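Local structure of SAP-like pentraxin (Limulus polyphemus, 3FLP) at residues N60-S65 with H104-V109; G77-V80 with S84-Y87; I92-E95 with W99-V102. The protein binds two calcium ions per subunit and, as an invertebrate lectin of the pentraxin family, probably recognises sugars, assembling into doubly stacked rings of seven subunits. One frame throughout, in Å; residues are numbered along the deposited sequence.

Interaction 1 of 3, residues N60-S65 with H104-V109. With CA (calcium ion), chain O.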
loop_
_atom_site.group_PDB
_atom_site.type_symbol
_atom_site.label_atom_id
_atom_site.label_comp_id
_atom_site.label_asym_id
_atom_site.label_seq_id
_atom_site.Cartn_x
_atom_site.Cartn_y
_atom_site.Cartn_z
ATOM N N ASN A 60 27.427 16.013 -47.809
ATOM C CA ASN A 60 28.188 15.868 -46.572
ATOM C C ASN A 60 27.823 16.904 -45.502
ATOM O O ASN A 60 28.693 17.584 -44.962
ATOM C CB ASN A 60 29.688 15.943 -46.896
ATOM C CG ASN A 60 30.176 14.750 -47.721
ATOM O OD1 ASN A 60 29.379 14.040 -48.346
ATOM N ND2 ASN A 60 31.492 14.530 -47.733
ATOM N N GLN A 61 26.537 17.015 -45.194
ATOM C CA GLN A 61 26.076 17.969 -44.188
ATOM C C GLN A 61 26.569 17.617 -42.785
ATOM O O GLN A 61 27.050 18.477 -42.048
ATOM C CB GLN A 61 24.541 18.038 -44.196
ATOM C CG GLN A 61 23.965 18.904 -45.306
ATOM C CD GLN A 61 24.063 20.394 -44.997
ATOM O OE1 GLN A 61 24.763 20.810 -44.069
ATOM N NE2 GLN A 61 23.359 21.205 -45.777
ATOM N N PHE A 62 26.461 16.347 -42.426
ATOM C CA PHE A 62 26.880 15.895 -41.105
ATOM C C PHE A 62 27.190 14.407 -41.199
ATOM O O PHE A 62 26.332 13.617 -41.583
ATOM C CB PHE A 62 25.745 16.161 -40.119
ATOM C CG PHE A 62 26.113 15.931 -38.694
ATOM C CD1 PHE A 62 26.121 14.651 -38.162
ATOM C CD2 PHE A 62 26.436 17.003 -37.871
ATOM C CE1 PHE A 62 26.440 14.439 -36.830
ATOM C CE2 PHE A 62 26.756 16.799 -36.541
ATOM C CZ PHE A 62 26.757 15.514 -36.023
ATOM N N ILE A 63 28.421 14.022 -40.877
ATOM C CA ILE A 63 28.788 12.616 -40.959
ATOM C C ILE A 63 29.674 12.183 -39.805
ATOM O O ILE A 63 30.705 12.803 -39.528
ATOM C CB ILE A 63 29.539 12.284 -42.272
ATOM C CG1 ILE A 63 29.369 13.416 -43.290
ATOM C CG2 ILE A 63 28.994 10.992 -42.855
ATOM C CD1 ILE A 63 30.168 13.210 -44.556
ATOM N N THR A 64 29.266 11.113 -39.133
ATOM C CA THR A 64 30.034 10.576 -38.017
ATOM C C THR A 64 30.801 9.362 -38.522
ATOM O O THR A 64 30.369 8.690 -39.454
ATOM C CB THR A 64 29.127 10.120 -36.850
ATOM O OG1 THR A 64 28.246 9.088 -37.312
ATOM C CG2 THR A 64 28.317 11.296 -36.303
ATOM N N SER A 65 31.935 9.084 -37.897
ATOM C CA SER A 65 32.757 7.959 -38.300
ATOM C C SER A 65 33.637 7.521 -37.146
ATOM O O SER A 65 33.702 8.179 -36.101
ATOM C CB SER A 65 33.651 8.364 -39.469
ATOM O OG SER A 65 34.466 9.467 -39.104
ATOM N N HIS A 104 28.251 11.700 -30.412
ATOM C CA HIS A 104 28.880 12.853 -31.045
ATOM C C HIS A 104 28.032 14.072 -30.710
ATOM O O HIS A 104 26.827 14.082 -30.966
ATOM C CB HIS A 104 28.925 12.706 -32.570
ATOM C CG HIS A 104 29.941 11.724 -33.061
ATOM N ND1 HIS A 104 29.842 10.367 -32.831
ATOM C CD2 HIS A 104 31.056 11.898 -33.811
ATOM C CE1 HIS A 104 30.848 9.747 -33.425
ATOM N NE2 HIS A 104 31.597 10.653 -34.026
ATOM N N VAL A 105 28.658 15.091 -30.137
ATOM C CA VAL A 105 27.969 16.323 -29.775
ATOM C C VAL A 105 28.495 17.465 -30.644
ATOM O O VAL A 105 29.694 17.747 -30.646
ATOM C CB VAL A 105 28.215 16.660 -28.290
ATOM C CG1 VAL A 105 27.703 18.050 -27.963
ATOM C CG2 VAL A 105 27.527 15.607 -27.408
ATOM N N TRP A 106 27.600 18.114 -31.384
ATOM C CA TRP A 106 27.998 19.212 -32.255
ATOM C C TRP A 106 27.150 20.456 -32.066
ATOM O O TRP A 106 25.922 20.383 -31.998
ATOM C CB TRP A 106 27.910 18.816 -33.729
ATOM C CG TRP A 106 28.176 19.987 -34.643
ATOM C CD1 TRP A 106 29.371 20.624 -34.834
ATOM C CD2 TRP A 106 27.217 20.689 -35.441
ATOM N NE1 TRP A 106 29.216 21.680 -35.702
ATOM C CE2 TRP A 106 27.904 21.743 -36.091
ATOM C CE3 TRP A 106 25.843 20.533 -35.671
ATOM C CZ2 TRP A 106 27.265 22.636 -36.958
ATOM C CZ3 TRP A 106 25.204 21.423 -36.535
ATOM C CH2 TRP A 106 25.920 22.462 -37.168
ATOM N N SER A 107 27.816 21.603 -32.011
ATOM C CA SER A 107 27.129 22.871 -31.858
ATOM C C SER A 107 27.640 23.856 -32.897
ATOM O O SER A 107 28.805 24.252 -32.863
ATOM C CB SER A 107 27.367 23.440 -30.458
ATOM O OG SER A 107 26.685 24.671 -30.300
ATOM N N GLY A 108 26.772 24.242 -33.824
ATOM C CA GLY A 108 27.167 25.193 -34.841
ATOM C C GLY A 108 27.148 26.601 -34.278
ATOM O O GLY A 108 27.702 27.526 -34.879
ATOM N N VAL A 109 26.514 26.769 -33.121
ATOM C CA VAL A 109 26.430 28.080 -32.492
ATOM C C VAL A 109 27.823 28.568 -32.112
ATOM O O VAL A 109 28.173 29.715 -32.381
ATOM C CB VAL A 109 25.538 28.057 -31.217
ATOM C CG1 VAL A 109 25.434 29.444 -30.638
ATOM C CG2 VAL A 109 24.141 27.535 -31.555
HETATM CA CA CA O . 29.666 12.026 -49.507
HETATM O O HOH W 1 32.000 12.221 -49.664
#

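Interaction 2 of 3, residues G77-V80 with S84-Y87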
loop_
_atom_site.group_PDB
_atom_site.type_symbol
_atom_site.label_atom_id
_atom_site.label_comp_id
_atom_site.label_asym_id
_atom_site.label_seq_id
_atom_site.Cartn_x
_atom_site.Cartn_y
_atom_site.Cartn_z
ATOM N N GLY A 77 35.329 10.411 -35.357
ATOM C CA GLY A 77 35.393 11.541 -36.252
ATOM C C GLY A 77 34.062 12.182 -36.575
ATOM O O GLY A 77 33.000 11.565 -36.463
ATOM N N LEU A 78 34.139 13.442 -36.984
ATOM C CA LEU A 78 32.973 14.212 -37.354
ATOM C C LEU A 78 33.309 15.104 -38.542
ATOM O O LEU A 78 34.409 15.654 -38.632
ATOM C CB LEU A 78 32.519 15.090 -36.184
ATOM C CG LEU A 78 31.330 16.018 -36.482
ATOM C CD1 LEU A 78 30.092 15.178 -36.819
ATOM C CD2 LEU A 78 31.055 16.921 -35.281
ATOM N N GLN A 79 32.361 15.237 -39.459
ATOM C CA GLN A 79 32.533 16.094 -40.608
ATOM C C GLN A 79 31.238 16.888 -40.731
ATOM O O GLN A 79 30.152 16.316 -40.678
ATOM C CB GLN A 79 32.802 15.265 -41.877
ATOM C CG GLN A 79 32.682 16.078 -43.161
ATOM C CD GLN A 79 33.155 15.340 -44.410
ATOM O OE1 GLN A 79 32.810 15.726 -45.528
ATOM N NE2 GLN A 79 33.954 14.294 -44.229
ATOM N N VAL A 80 31.361 18.207 -40.850
ATOM C CA VAL A 80 30.195 19.078 -40.986
ATOM C C VAL A 80 30.364 19.991 -42.194
ATOM O O VAL A 80 31.415 20.601 -42.391
ATOM C CB VAL A 80 29.974 19.962 -39.730
ATOM C CG1 VAL A 80 28.761 20.871 -39.941
ATOM C CG2 VAL A 80 29.778 19.090 -38.502
ATOM N N SER A 84 36.843 18.905 -43.424
ATOM C CA SER A 84 37.682 17.719 -43.381
ATOM C C SER A 84 37.207 16.947 -42.149
ATOM O O SER A 84 36.519 17.508 -41.290
ATOM C CB SER A 84 39.153 18.115 -43.241
ATOM O OG SER A 84 39.311 19.159 -42.299
ATOM N N ASN A 85 37.544 15.666 -42.062
ATOM C CA ASN A 85 37.138 14.882 -40.908
ATOM C C ASN A 85 37.940 15.298 -39.683
ATOM O O ASN A 85 39.166 15.363 -39.729
ATOM C CB ASN A 85 37.331 13.389 -41.176
ATOM C CG ASN A 85 36.307 12.836 -42.149
ATOM O OD1 ASN A 85 35.095 12.928 -41.916
ATOM N ND2 ASN A 85 36.787 12.256 -43.248
ATOM N N LYS A 86 37.243 15.600 -38.594
ATOM C CA LYS A 86 37.899 15.994 -37.353
ATOM C C LYS A 86 37.857 14.780 -36.423
ATOM O O LYS A 86 36.787 14.222 -36.162
ATOM C CB LYS A 86 37.170 17.179 -36.710
ATOM C CG LYS A 86 36.896 18.344 -37.656
ATOM C CD LYS A 86 38.181 18.910 -38.237
ATOM C CE LYS A 86 37.897 20.110 -39.134
ATOM N NZ LYS A 86 39.157 20.679 -39.685
ATOM N N TYR A 87 39.021 14.371 -35.938
ATOM C CA TYR A 87 39.110 13.213 -35.064
ATOM C C TYR A 87 39.527 13.529 -33.633
ATOM O O TYR A 87 40.377 14.383 -33.392
ATOM C CB TYR A 87 40.090 12.186 -35.654
ATOM C CG TYR A 87 39.565 11.479 -36.883
ATOM C CD1 TYR A 87 38.583 10.499 -36.774
ATOM C CD2 TYR A 87 40.030 11.809 -38.159
ATOM C CE1 TYR A 87 38.073 9.861 -37.901
ATOM C CE2 TYR A 87 39.522 11.177 -39.295
ATOM C CZ TYR A 87 38.544 10.204 -39.154
ATOM O OH TYR A 87 38.022 9.576 -40.266
#

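Interaction 3 of 3, residues I92-E95 with W99-V102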
loop_
_atom_site.group_PDB
_atom_site.type_symbol
_atom_site.label_atom_id
_atom_site.label_comp_id
_atom_site.label_asym_id
_atom_site.label_seq_id
_atom_site.Cartn_x
_atom_site.Cartn_y
_atom_site.Cartn_z
ATOM N N ILE A 92 40.237 4.444 -24.579
ATOM C CA ILE A 92 39.633 3.139 -24.373
ATOM C C ILE A 92 40.068 2.188 -25.478
ATOM O O ILE A 92 40.056 2.543 -26.655
ATOM C CB ILE A 92 38.076 3.223 -24.333
ATOM C CG1 ILE A 92 37.485 1.843 -24.027
ATOM C CG2 ILE A 92 37.534 3.736 -25.654
ATOM C CD1 ILE A 92 35.980 1.855 -23.790
ATOM N N GLU A 93 40.480 0.985 -25.092
ATOM C CA GLU A 93 40.911 0.003 -26.069
ATOM C C GLU A 93 39.693 -0.703 -26.644
ATOM O O GLU A 93 38.855 -1.212 -25.906
ATOM C CB GLU A 93 41.859 -1.014 -25.437
ATOM C CG GLU A 93 42.315 -2.075 -26.421
ATOM C CD GLU A 93 43.630 -2.714 -26.035
ATOM O OE1 GLU A 93 43.775 -3.128 -24.865
ATOM O OE2 GLU A 93 44.518 -2.808 -26.909
ATOM N N ILE A 94 39.599 -0.721 -27.968
ATOM C CA ILE A 94 38.476 -1.345 -28.640
ATOM C C ILE A 94 38.724 -2.803 -29.001
ATOM O O ILE A 94 39.748 -3.150 -29.587
ATOM C CB ILE A 94 38.103 -0.593 -29.955
ATOM C CG1 ILE A 94 37.579 0.811 -29.635
ATOM C CG2 ILE A 94 37.061 -1.395 -30.741
ATOM C CD1 ILE A 94 36.261 0.827 -28.857
ATOM N N GLU A 95 37.775 -3.654 -28.636
ATOM C CA GLU A 95 37.844 -5.064 -28.976
ATOM C C GLU A 95 36.717 -5.262 -29.973
ATOM O O GLU A 95 35.543 -5.125 -29.616
ATOM C CB GLU A 95 37.605 -5.946 -27.749
ATOM C CG GLU A 95 38.710 -5.884 -26.703
ATOM C CD GLU A 95 40.092 -6.103 -27.302
ATOM O OE1 GLU A 95 40.260 -7.055 -28.104
ATOM O OE2 GLU A 95 41.012 -5.323 -26.963
ATOM N N TRP A 99 30.467 -4.382 -27.378
ATOM C CA TRP A 99 29.594 -3.213 -27.391
ATOM C C TRP A 99 30.212 -1.992 -26.724
ATOM O O TRP A 99 30.929 -2.108 -25.732
ATOM C CB TRP A 99 28.275 -3.514 -26.678
ATOM C CG TRP A 99 27.322 -4.404 -27.413
ATOM C CD1 TRP A 99 27.054 -5.728 -27.152
ATOM C CD2 TRP A 99 26.450 -4.022 -28.489
ATOM N NE1 TRP A 99 26.063 -6.181 -27.993
ATOM C CE2 TRP A 99 25.676 -5.158 -28.823
ATOM C CE3 TRP A 99 26.249 -2.829 -29.202
ATOM C CZ2 TRP A 99 24.711 -5.134 -29.840
ATOM C CZ3 TRP A 99 25.291 -2.803 -30.213
ATOM C CH2 TRP A 99 24.533 -3.951 -30.519
ATOM N N TYR A 100 29.911 -0.818 -27.272
ATOM C CA TYR A 100 30.389 0.451 -26.730
ATOM C C TYR A 100 29.305 1.487 -26.979
ATOM O O TYR A 100 28.559 1.387 -27.953
ATOM C CB TYR A 100 31.680 0.908 -27.426
ATOM C CG TYR A 100 32.814 -0.081 -27.321
ATOM C CD1 TYR A 100 32.985 -1.078 -28.280
ATOM C CD2 TYR A 100 33.673 -0.065 -26.223
ATOM C CE1 TYR A 100 33.978 -2.037 -28.149
ATOM C CE2 TYR A 100 34.679 -1.030 -26.074
ATOM C CZ TYR A 100 34.821 -2.013 -27.039
ATOM O OH TYR A 100 35.791 -2.989 -26.889
ATOM N N HIS A 101 29.185 2.465 -26.092
ATOM C CA HIS A 101 28.213 3.514 -26.322
ATOM C C HIS A 101 29.021 4.683 -26.848
ATOM O O HIS A 101 30.022 5.078 -26.254
ATOM C CB HIS A 101 27.464 3.923 -25.048
ATOM C CG HIS A 101 26.347 4.889 -25.307
ATOM N ND1 HIS A 101 26.553 6.246 -25.453
ATOM C CD2 HIS A 101 25.026 4.683 -25.531
ATOM C CE1 HIS A 101 25.408 6.832 -25.757
ATOM N NE2 HIS A 101 24.466 5.907 -25.810
ATOM N N VAL A 102 28.597 5.221 -27.978
ATOM C CA VAL A 102 29.302 6.333 -28.588
ATOM C C VAL A 102 28.344 7.482 -28.838
ATOM O O VAL A 102 27.181 7.276 -29.194
ATOM C CB VAL A 102 29.968 5.892 -29.929
ATOM C CG1 VAL A 102 30.381 7.106 -30.745
ATOM C CG2 VAL A 102 31.188 5.026 -29.635
#

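Interaction 1 of 3, residues N60-S65 with H104-V109
Phe62 and Thr64 of strand 60-68 face Trp106 and His104 of strand 100-107 across the interior of the pentraxin beta sandwich, where the two antiparallel sheets pack against each other. Phe62 presents an edge: its CE2 lies 3.6 Å from Trp106 CB, with that carbon close to the plane of the phenyl ring. With CG anti to the backbone N (chi1 -172°), the phenyl group reaches across to the opposing sheet and slides past the indole, the planes inclined obliquely at 64°. Two residues on, the geometry changes to a face. Thr64 CG2 sits over the middle of the His104 imidazole, 3.7 Å from its centroid and 13° off the normal, a CH-pi contact; Thr64 OG1 is engaged by Phe51 N of its own sheet. No hydrogen bond joins the two segments, and the polar Trp106 NE1 is satisfied by the carbonyl of Val128. Phe62 itself belongs to a classic beta bulge, in which Gln61 and Phe62 both face Cys53. Just before the bulge lies the calcium site, completed by Asp59, Glu145, Gln146 and Asp147: Asn60 OD1 binds the ion at 2.3 Å, while Asn60 ND2 donates to a calcium-bound water at 3.1 Å.

Interaction 2 of 3, residues G77-V80 with S84-Y87
Gly77 meets Tyr87 at a non-hydrogen-bonded pair of the antiparallel hairpin formed by strands 73-80 and 86-90, at the margin of one sheet of the pentraxin fold. The tyrosine ring comes obliquely against the glycine backbone, bringing Tyr87 CD1 to 3.4 Å from Gly77 CA, and it also meets Tyr67 edge-to-face. Gly77 CA also makes a CA-H...O contact with Lys86 O at 3.0 Å. Next, Leu78 forms the hydrogen-bonded pair with Lys86. Its N donates to Lys86 O at 2.9 Å, and its carbonyl accepts the nearly straight bond from Lys86 N (2.8 Å, 174°). The leucine side chain turns into the sandwich, onto Phe62 and Trp106; Lys86, on the same face, bends at chi2 (-60°) and its NZ donates to Ser84 OG. With its chain extended beyond CG, Gln79 carries its amide out between two partners: OE1 accepts from ND2 of the calcium ligand Asn60, making Gln79 a second-shell residue of the metal site, and NE2 turns to Asn85. The amide planes stand 58° apart. Gln79 NE2 lies 2.9 Å from Asn85 OD1, donating in its own amide plane yet arriving from above the asparagine carbonyl plane.

Interaction 3 of 3, residues I92-E95 with W99-V102
Tyr100, near the start of strand 100-107, is received by the loop residues Ile92, Ile94 and Glu95 at the edge of the pentraxin beta sandwich, where the chain leaves strand 86-90 and crosses to the other sheet. Apolar contacts meet the ring at one face and at its edge. Ile94 CD1 stands over its centre in a CH-pi contact, 3.5 Å from the centroid and only 5° off the normal; the bend of the isoleucine chain at chi2 (-65°) brings this methyl over the aromatic face. Ile92 approaches at the rim instead, its CD1 3.9 Å from Tyr100 CD2 and near the ring plane. Both isoleucines also rest on Leu74 of strand 73-80, so the ring and this strand share the same apolar partners. The charged contact points away from the ring: the Glu95 carboxylate forms a salt bridge with Arg112 of a neighbouring subunit, to which Trp99 also turns its indole NE1, bonding to Glu171 of that subunit. Thus the two ends of this connection contribute to an interface of the assembly. The polar link within the contact is a hydrogen bond that fixes the far end of the tyrosine to the loop backbone: Glu95 N donates to Tyr100 OH at 2.7 Å, with an angle of 165° at the hydrogen.

In the fold
From the N terminus, the chain enters strand 60-68 at the calcium site and turns back into strand 73-80, its neighbour in the first sheet. Interaction 2 closes the short hairpin into strand 86-90 and completes that margin of the sheet. Interaction 3 follows in series, closing the loop over which the chain passes to strand 100-107 of the other sheet. Interaction 1 closes the wide loop that contains both, bringing the two sheets face to face. Interactions 1 and 2 touch directly: Ser65 pairs with Gly77 through the backbone, and Phe62 packs on Leu78. Interaction 3, with its centre about 20 Å from that of interaction 1, shares strand 100-107 with it.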